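Long-range contact in SidF, inhibitor of growth family, member 3 (Legionella pneumophila subsp. pneumophila, PDB 4FYE), which probably acts as a phosphoinositide phosphatase, a membrane-associated enzyme that removes phosphate from phosphatidylinositol phosphates: residues T712-G717 with G734-F739. The protein carries 1 engineered substitution. Sequence-based numbering, arbitrary orientation.
Sequences TGVSGG and GKVANF
A glycine-rich loop doubles back on the short helix 733-741 near the end of the modelled chain, laying V714, S715, G716 and G717 against G734, V736, A737 and F739. V714 supplies the hydrophobic anchor. Its CG2 lies 3.9 Å from F739 CB and reaches the ring of F739 only at the edge, near the ring plane, while its CG1 rests 4.3 Å from V736 CG1. Branching at CB gives this valine one methyl for each neighbour; a rotation away from the staggered positions (chi1 105°) directs CG2 to F739 and CG1 to V736. On V736, CG1 stands anti to the backbone N (chi1 170°) and comes within 3.6 Å of S715 O.

Further along, the loop backbone itself does the packing, and small residues let it come close. G716 CA sits 3.8 Å from A737 CB; with no side chain of its own, G716 lets its backbone lie directly against that methyl, and alanine gives the helix a correspondingly low surface. No conventional hydrogen bond joins the two segments; instead, S715 O approaches A737 CA at 3.2 Å in a CA-H...O contact, and G717 O meets G734 CA in another.

The loop joins helix 701-712 to helix 733-741, and the chain leaves the first helix at G713 with positive phi (93°), a conformation glycine adopts readily. Just beyond, V714 N makes a weak hydrogen bond to T712 OG1 (3.4 Å). S715 turns its hydroxyl elsewhere: OG is hydrogen-bonded to E74, R38 and T709, which gives this small polar residue a firm hold in a buried place. Helix 71-92 also packs on V714 through Y78, and F739 meets both E74 of that helix and V148 and L152 of helix 136-163.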
# COMPACT_ATOMS: atom_id res chain seq x y z
N THR A 712 -1.85 15.34 -0.99
CA THR A 712 -1.46 16.44 -1.92
C THR A 712 -2.20 17.71 -1.67
O THR A 712 -1.82 18.73 -2.21
CB THR A 712 -1.59 16.09 -3.44
OG1 THR A 712 -2.99 15.96 -3.77
CG2 THR A 712 -0.82 14.72 -3.79
N GLY A 713 -3.23 17.71 -0.83
CA GLY A 713 -4.05 18.92 -0.76
C GLY A 713 -5.30 18.98 -1.66
O GLY A 713 -6.18 19.80 -1.39
N VAL A 714 -5.45 18.05 -2.61
CA VAL A 714 -6.55 18.05 -3.59
C VAL A 714 -6.99 16.59 -3.87
O VAL A 714 -6.26 15.62 -3.60
CB VAL A 714 -5.94 18.80 -4.77
CG1 VAL A 714 -5.53 17.95 -5.97
CG2 VAL A 714 -6.50 20.18 -4.97
N SER A 715 -8.19 16.35 -4.37
CA SER A 715 -8.52 14.92 -4.64
C SER A 715 -7.77 14.35 -5.85
O SER A 715 -7.05 15.06 -6.60
CB SER A 715 -10.00 14.68 -4.77
OG SER A 715 -10.70 15.11 -3.61
N GLY A 716 -7.90 13.05 -6.03
CA GLY A 716 -7.31 12.43 -7.16
C GLY A 716 -7.22 10.92 -6.99
O GLY A 716 -8.05 10.30 -6.34
N GLY A 717 -6.04 10.46 -7.39
CA GLY A 717 -5.83 9.32 -8.15
C GLY A 717 -5.83 9.83 -9.58
O GLY A 717 -6.87 10.29 -10.04
N GLY A 734 -8.96 12.05 -11.78
CA GLY A 734 -7.63 12.34 -12.35
C GLY A 734 -7.41 13.78 -12.76
O GLY A 734 -6.35 14.36 -12.51
N LYS A 735 -8.43 14.40 -13.33
CA LYS A 735 -8.39 15.81 -13.76
C LYS A 735 -8.32 16.76 -12.58
O LYS A 735 -7.72 17.79 -12.68
CB LYS A 735 -9.64 16.19 -14.59
CG LYS A 735 -10.05 15.23 -15.68
CD LYS A 735 -9.04 15.21 -16.82
CE LYS A 735 -9.20 13.91 -17.63
NZ LYS A 735 -8.01 13.62 -18.50
N VAL A 736 -8.93 16.41 -11.47
CA VAL A 736 -8.73 17.23 -10.31
C VAL A 736 -7.30 17.05 -9.79
O VAL A 736 -6.65 18.03 -9.39
CB VAL A 736 -9.71 16.81 -9.21
CG1 VAL A 736 -9.32 17.49 -7.92
CG2 VAL A 736 -11.09 17.26 -9.59
N ALA A 737 -6.83 15.81 -9.77
CA ALA A 737 -5.43 15.55 -9.37
C ALA A 737 -4.45 16.49 -10.08
O ALA A 737 -3.51 16.97 -9.45
CB ALA A 737 -4.99 14.10 -9.63
N ASN A 738 -4.66 16.76 -11.36
CA ASN A 738 -3.82 17.80 -12.01
C ASN A 738 -3.56 19.02 -11.18
O ASN A 738 -2.46 19.52 -11.23
CB ASN A 738 -4.37 18.15 -13.37
CG ASN A 738 -4.22 16.99 -14.33
OD1 ASN A 738 -3.28 16.18 -14.18
ND2 ASN A 738 -5.14 16.85 -15.29
N PHE A 739 -4.54 19.51 -10.44
CA PHE A 739 -4.36 20.73 -9.66
C PHE A 739 -3.05 20.73 -8.90
O PHE A 739 -2.39 21.75 -8.78
CB PHE A 739 -5.52 20.93 -8.70
CG PHE A 739 -6.78 21.40 -9.35
CD1 PHE A 739 -6.86 21.54 -10.71
CD2 PHE A 739 -7.89 21.69 -8.59
CE1 PHE A 739 -8.02 21.96 -11.31
CE2 PHE A 739 -9.06 22.11 -9.18
CZ PHE A 739 -9.12 22.25 -10.55